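Local coordinates for hypothetical protein (Bacteroides ovatus, PDB 4EPS) that probably serves as a component of the fimbrium tip, part of the filamentous surface appendages that mediate cell adhesion and biofilm formation, at residues A[207-212]-A[216-221]. Numbering follows the deposited sequence.
Sequences ISPYYD and DEYRLL
Tyr210 pairs with Arg219, and Asp212 with Glu217, in an antiparallel beta hairpin within the fimbrillin-like region; a G1 beta bulge, in which Asp216 and Glu217 both face Asp212, closes its turn. Asp216, with positive phi, gives Asp212 O only a weak bond from its N, and a straighter, though longer, bond comes from Glu217 N, 3.2 Å from Asp212 O. On the face bearing Tyr210, Asp212, Glu217 and Arg219, a salt-bridge network links the two strands. With CG anti to the carbonyl carbon and the chain bent at chi3, Arg219 runs beside Tyr210, its guanidinium turned 44° from the ring, and reaches diagonally to Asp212. There Arg219 NH1 and NH2 both grip Asp212 OD2, NH1 at 2.7 Å on the anti lone pair and NH2 from above the carboxylate plane; the two flat groups stand nearly perpendicular, at 83°. Arg219 NH1 also meets Glu217 OE2 at 2.9 Å, so a long side chain ending in several N-H donors suits a place between two acids, and it probably eases their mutual repulsion. Lys215 and Arg254 add further positive charge at Glu217. Were Arg219 cut back to an alanine, Asp212 OD2 would probably lose its cationic mate, leaving the two carboxylates less well balanced. Across the strands, on the other face, Tyr211 and Tyr218 form an oblique aromatic pair, and Tyr211 CD1 lies 3.5 Å above the Tyr218 ring, displaced toward its rim; Phe196 meets Tyr218 edge-to-face. Pro209, lacking an N-H, suits the place just before the first bridge, its CG near Tyr218 CD2 and its CB beside Leu220 CB. Tyrosine suits the turn end because its ring packs while Tyr211 OH donates to Asp216 OD1 at 2.7 Å, on the oxygen's anti side, 29° out of the carboxylate plane.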
loop_
_atom_site.group_PDB
_atom_site.type_symbol
_atom_site.label_atom_id
_atom_site.label_comp_id
_atom_site.label_asym_id
_atom_site.label_seq_id
_atom_site.Cartn_x
_atom_site.Cartn_y
_atom_site.Cartn_z
ATOM N N ILE A 207 -7.172 -38.624 -12.214
ATOM C CA ILE A 207 -6.898 -39.169 -10.892
ATOM C C ILE A 207 -7.498 -38.237 -9.813
ATOM O O ILE A 207 -7.767 -37.056 -10.084
ATOM C CB ILE A 207 -5.390 -39.499 -10.732
ATOM C CG1 ILE A 207 -4.480 -38.273 -10.841
ATOM C CG2 ILE A 207 -4.982 -40.572 -11.771
ATOM C CD1 ILE A 207 -2.946 -38.589 -10.882
ATOM N N SER A 208 -7.788 -38.793 -8.614
ATOM C CA SER A 208 -8.432 -38.008 -7.554
ATOM C C SER A 208 -7.589 -37.980 -6.274
ATOM O O SER A 208 -7.791 -38.801 -5.377
ATOM C CB SER A 208 -9.837 -38.546 -7.277
ATOM O OG SER A 208 -10.563 -38.665 -8.489
ATOM N N PRO A 209 -6.618 -37.048 -6.192
ATOM C CA PRO A 209 -5.790 -36.968 -4.981
ATOM C C PRO A 209 -6.558 -36.405 -3.808
ATOM O O PRO A 209 -7.659 -35.866 -3.971
ATOM C CB PRO A 209 -4.634 -36.022 -5.366
ATOM C CG PRO A 209 -5.056 -35.339 -6.606
ATOM C CD PRO A 209 -6.295 -35.971 -7.157
ATOM N N TYR A 210 -5.966 -36.506 -2.636
ATOM C CA TYR A 210 -6.554 -35.940 -1.435
ATOM C C TYR A 210 -6.231 -34.462 -1.387
ATOM O O TYR A 210 -5.063 -34.094 -1.517
ATOM C CB TYR A 210 -6.041 -36.662 -0.176
ATOM C CG TYR A 210 -6.589 -36.048 1.093
ATOM C CD1 TYR A 210 -7.911 -36.253 1.474
ATOM C CD2 TYR A 210 -5.815 -35.191 1.866
ATOM C CE1 TYR A 210 -8.453 -35.614 2.586
ATOM C CE2 TYR A 210 -6.342 -34.556 2.993
ATOM C CZ TYR A 210 -7.659 -34.783 3.357
ATOM O OH TYR A 210 -8.189 -34.176 4.472
ATOM N N TYR A 211 -7.254 -33.598 -1.206
ATOM C CA TYR A 211 -6.988 -32.166 -1.109
ATOM C C TYR A 211 -6.969 -31.748 0.360
ATOM O O TYR A 211 -7.969 -31.900 1.069
ATOM C CB TYR A 211 -8.018 -31.325 -1.894
ATOM C CG TYR A 211 -7.797 -29.836 -1.740
ATOM C CD1 TYR A 211 -6.623 -29.231 -2.195
ATOM C CD2 TYR A 211 -8.737 -29.035 -1.091
ATOM C CE1 TYR A 211 -6.403 -27.862 -2.035
ATOM C CE2 TYR A 211 -8.523 -27.665 -0.915
ATOM C CZ TYR A 211 -7.360 -27.082 -1.392
ATOM O OH TYR A 211 -7.145 -25.741 -1.187
ATOM N N ASP A 212 -5.840 -31.215 0.808
ATOM C CA ASP A 212 -5.686 -30.713 2.178
ATOM C C ASP A 212 -6.051 -29.255 2.142
ATOM O O ASP A 212 -5.247 -28.437 1.709
ATOM C CB ASP A 212 -4.257 -30.933 2.708
ATOM C CG ASP A 212 -4.070 -30.560 4.185
ATOM O OD1 ASP A 212 -4.843 -29.719 4.698
ATOM O OD2 ASP A 212 -3.153 -31.093 4.810
ATOM N N ASP A 216 -3.619 -26.195 1.693
ATOM C CA ASP A 216 -3.849 -25.894 0.269
ATOM C C ASP A 216 -2.852 -26.699 -0.605
ATOM O O ASP A 216 -2.067 -26.128 -1.380
ATOM C CB ASP A 216 -3.781 -24.383 -0.061
ATOM C CG ASP A 216 -4.051 -24.082 -1.528
ATOM O OD1 ASP A 216 -4.853 -24.822 -2.155
ATOM O OD2 ASP A 216 -3.402 -23.165 -2.077
ATOM N N GLU A 217 -2.897 -28.026 -0.481
ATOM C CA GLU A 217 -1.992 -28.857 -1.272
ATOM C C GLU A 217 -2.683 -30.184 -1.529
ATOM O O GLU A 217 -3.616 -30.557 -0.789
ATOM C CB GLU A 217 -0.604 -29.023 -0.577
ATOM C CG GLU A 217 -0.612 -29.867 0.672
ATOM C CD GLU A 217 0.690 -29.963 1.449
ATOM O OE1 GLU A 217 1.616 -29.158 1.206
ATOM O OE2 GLU A 217 0.764 -30.847 2.330
ATOM N N TYR A 218 -2.247 -30.879 -2.590
ATOM C CA TYR A 218 -2.813 -32.171 -2.980
ATOM C C TYR A 218 -1.837 -33.264 -2.650
ATOM O O TYR A 218 -0.635 -33.074 -2.866
ATOM C CB TYR A 218 -3.129 -32.219 -4.483
ATOM C CG TYR A 218 -4.173 -31.211 -4.911
ATOM C CD1 TYR A 218 -3.828 -29.881 -5.146
ATOM C CD2 TYR A 218 -5.515 -31.574 -5.038
ATOM C CE1 TYR A 218 -4.786 -28.947 -5.557
ATOM C CE2 TYR A 218 -6.481 -30.644 -5.443
ATOM C CZ TYR A 218 -6.106 -29.336 -5.700
ATOM O OH TYR A 218 -7.039 -28.399 -6.069
ATOM N N ARG A 219 -2.338 -34.393 -2.142
ATOM C CA ARG A 219 -1.506 -35.546 -1.748
ATOM C C ARG A 219 -2.016 -36.795 -2.409
ATOM O O ARG A 219 -3.223 -36.995 -2.520
ATOM C CB ARG A 219 -1.472 -35.704 -0.210
ATOM C CG ARG A 219 -0.841 -34.478 0.457
ATOM C CD ARG A 219 -0.300 -34.728 1.849
ATOM N NE ARG A 219 -1.347 -34.812 2.867
ATOM C CZ ARG A 219 -1.797 -33.788 3.590
ATOM N NH1 ARG A 219 -1.314 -32.558 3.397
ATOM N NH2 ARG A 219 -2.743 -33.977 4.495
ATOM N N LEU A 220 -1.099 -37.634 -2.889
ATOM C CA LEU A 220 -1.475 -38.861 -3.564
ATOM C C LEU A 220 -0.487 -39.952 -3.231
ATOM O O LEU A 220 0.695 -39.804 -3.541
ATOM C CB LEU A 220 -1.502 -38.623 -5.095
ATOM C CG LEU A 220 -1.909 -39.818 -5.956
ATOM C CD1 LEU A 220 -3.435 -40.041 -5.874
ATOM C CD2 LEU A 220 -1.534 -39.565 -7.397
ATOM N N LEU A 221 -0.964 -41.045 -2.630
ATOM C CA LEU A 221 -0.103 -42.203 -2.383
ATOM C C LEU A 221 0.216 -42.902 -3.703
ATOM O O LEU A 221 -0.672 -43.034 -4.558
ATOM C CB LEU A 221 -0.768 -43.206 -1.423
ATOM C CG LEU A 221 -1.040 -42.683 -0.013
ATOM C CD1 LEU A 221 -2.130 -43.524 0.647
ATOM C CD2 LEU A 221 0.239 -42.650 0.827
#